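Meso-diaminopimelate dehydrogenase (Clostridium tetani, PDB 3WGY) catalyses, in its natural form, the reversible NADP-dependent oxidative deamination of meso-diaminopimelate, here as a multiply substituted variant holding 4-methyl-2-oxovalerate. Local coordinates at residues Y202-E207 / I235-L240. The protein carries 6 engineered substitutions. Numbering follows the deposited sequence.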
loop_
_atom_site.group_PDB
_atom_site.type_symbol
_atom_site.label_atom_id
_atom_site.label_comp_id
_atom_site.label_asym_id
_atom_site.label_seq_id
_atom_site.Cartn_x
_atom_site.Cartn_y
_atom_site.Cartn_z
ATOM N N TYR B 202 -2.506 28.714 16.636
ATOM C CA TYR B 202 -3.700 29.287 17.228
ATOM C C TYR B 202 -3.233 29.649 18.624
ATOM O O TYR B 202 -2.927 28.776 19.437
ATOM C CB TYR B 202 -4.837 28.268 17.260
ATOM C CG TYR B 202 -5.335 27.906 15.878
ATOM C CD1 TYR B 202 -4.655 26.976 15.086
ATOM C CD2 TYR B 202 -6.470 28.527 15.345
ATOM C CE1 TYR B 202 -5.094 26.672 13.798
ATOM C CE2 TYR B 202 -6.914 28.238 14.066
ATOM C CZ TYR B 202 -6.225 27.311 13.296
ATOM O OH TYR B 202 -6.670 27.035 12.025
ATOM N N VAL B 203 -3.173 30.947 18.890
ATOM C CA VAL B 203 -2.671 31.433 20.161
ATOM C C VAL B 203 -3.649 32.148 21.078
ATOM O O VAL B 203 -4.504 32.903 20.635
ATOM C CB VAL B 203 -1.467 32.382 19.913
ATOM C CG1 VAL B 203 -1.019 33.036 21.215
ATOM C CG2 VAL B 203 -0.329 31.610 19.260
ATOM N N VAL B 204 -3.502 31.882 22.369
ATOM C CA VAL B 204 -4.299 32.530 23.396
ATOM C C VAL B 204 -3.304 33.530 23.983
ATOM O O VAL B 204 -2.349 33.144 24.660
ATOM C CB VAL B 204 -4.734 31.544 24.493
ATOM C CG1 VAL B 204 -5.600 32.264 25.520
ATOM C CG2 VAL B 204 -5.494 30.377 23.866
ATOM N N PRO B 205 -3.502 34.827 23.711
ATOM C CA PRO B 205 -2.610 35.877 24.210
ATOM C C PRO B 205 -2.877 36.295 25.652
ATOM O O PRO B 205 -4.004 36.164 26.136
ATOM C CB PRO B 205 -2.882 37.019 23.245
ATOM C CG PRO B 205 -4.376 36.911 23.081
ATOM C CD PRO B 205 -4.586 35.408 22.892
ATOM N N GLU B 206 -1.838 36.781 26.330
ATOM C CA GLU B 206 -1.972 37.281 27.701
ATOM C C GLU B 206 -2.731 38.590 27.520
ATOM O O GLU B 206 -2.669 39.184 26.446
ATOM C CB GLU B 206 -0.603 37.601 28.309
ATOM C CG GLU B 206 0.364 36.438 28.439
ATOM C CD GLU B 206 -0.019 35.457 29.531
ATOM O OE1 GLU B 206 -0.848 35.804 30.389
ATOM O OE2 GLU B 206 0.525 34.339 29.535
ATOM N N GLU B 207 -3.450 39.056 28.539
ATOM C CA GLU B 207 -4.167 40.318 28.372
ATOM C C GLU B 207 -3.112 41.373 28.047
ATOM O O GLU B 207 -2.041 41.391 28.657
ATOM C CB GLU B 207 -4.947 40.691 29.634
ATOM C CG GLU B 207 -4.114 41.124 30.819
ATOM C CD GLU B 207 -4.986 41.519 32.000
ATOM O OE1 GLU B 207 -5.833 42.429 31.842
ATOM O OE2 GLU B 207 -4.832 40.914 33.084
ATOM N N ILE B 235 -7.081 33.355 19.369
ATOM C CA ILE B 235 -8.349 32.860 19.870
ATOM C C ILE B 235 -8.371 32.885 21.399
ATOM O O ILE B 235 -7.376 33.212 22.037
ATOM C CB ILE B 235 -8.593 31.404 19.393
ATOM C CG1 ILE B 235 -7.511 30.483 19.957
ATOM C CG2 ILE B 235 -8.579 31.334 17.871
ATOM C CD1 ILE B 235 -7.772 29.019 19.687
ATOM N N THR B 236 -9.511 32.527 21.980
ATOM C CA THR B 236 -9.657 32.490 23.430
ATOM C C THR B 236 -9.300 31.102 23.949
ATOM O O THR B 236 -9.133 30.157 23.175
ATOM C CB THR B 236 -11.099 32.763 23.857
ATOM O OG1 THR B 236 -11.906 31.621 23.537
ATOM C CG2 THR B 236 -11.650 33.993 23.140
ATOM N N GLU B 237 -9.207 30.983 25.266
ATOM C CA GLU B 237 -8.885 29.713 25.901
ATOM C C GLU B 237 -9.994 28.694 25.610
ATOM O O GLU B 237 -9.717 27.521 25.369
ATOM C CB GLU B 237 -8.742 29.915 27.412
ATOM C CG GLU B 237 -8.162 28.722 28.162
ATOM C CD GLU B 237 -6.664 28.564 27.948
ATOM O OE1 GLU B 237 -5.889 29.461 28.357
ATOM O OE2 GLU B 237 -6.262 27.539 27.369
ATOM N N GLU B 238 -11.245 29.153 25.634
ATOM C CA GLU B 238 -12.395 28.291 25.372
ATOM C C GLU B 238 -12.315 27.619 23.997
ATOM O O GLU B 238 -12.468 26.400 23.885
ATOM C CB GLU B 238 -13.700 29.092 25.462
ATOM C CG GLU B 238 -14.908 28.347 24.903
ATOM C CD GLU B 238 -16.208 29.139 24.970
ATOM O OE1 GLU B 238 -16.266 30.271 24.450
ATOM O OE2 GLU B 238 -17.188 28.618 25.535
ATOM N N GLU B 239 -12.080 28.420 22.959
ATOM C CA GLU B 239 -11.993 27.905 21.598
ATOM C C GLU B 239 -10.827 26.943 21.460
ATOM O O GLU B 239 -10.895 25.990 20.687
ATOM C CB GLU B 239 -11.821 29.044 20.599
ATOM C CG GLU B 239 -12.768 30.201 20.792
ATOM C CD GLU B 239 -12.509 31.306 19.792
ATOM O OE1 GLU B 239 -13.060 31.242 18.671
ATOM O OE2 GLU B 239 -11.728 32.224 20.125
ATOM N N LEU B 240 -9.751 27.197 22.199
ATOM C CA LEU B 240 -8.598 26.311 22.146
ATOM C C LEU B 240 -8.998 24.928 22.684
ATOM O O LEU B 240 -8.771 23.905 22.034
ATOM C CB LEU B 240 -7.444 26.883 22.976
ATOM C CG LEU B 240 -6.113 26.155 22.800
ATOM C CD1 LEU B 240 -5.736 26.161 21.333
ATOM C CD2 LEU B 240 -5.029 26.825 23.629
#
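V204 meets I235, the N-cap T236 and the first turn of helix 237-243, each side-chain carbon finding its own partner, an instructive case of a strand residue packed under a helix N-terminus. Its CB lies beside I235 O, at 4.0 Å, an atom that also takes a CA-H...O contact from V204 CA at 3.4 Å. CG1, anti to the backbone N (chi1 -178°), lies 3.8 Å from E237 N; the side chain of E237 crosses that of V204 at about a right angle, and its OE2 is hydrogen-bonded to N168. CG2 meets both T236 O, at 3.7 Å, and the methyl CD2 of buried L240, at 3.6 Å. One step back, I235 N donates a nearly straight bond of 2.9 Å to V203 O, and I235 CD1 lies 3.9 Å from Y202 CB. The helix opens with a capping box: E239 N donates to T236 OG1 at 3.3 Å, and T236 N donates in return to E239 OE2. In the mixed sheet of the C-terminal domain, strand 197-205 runs between 166-175 and the parallel strand 230-234; helix 237-243 follows the latter, with L240 also touching N168 and I170, while V203 and P205 pack against helix 211-219.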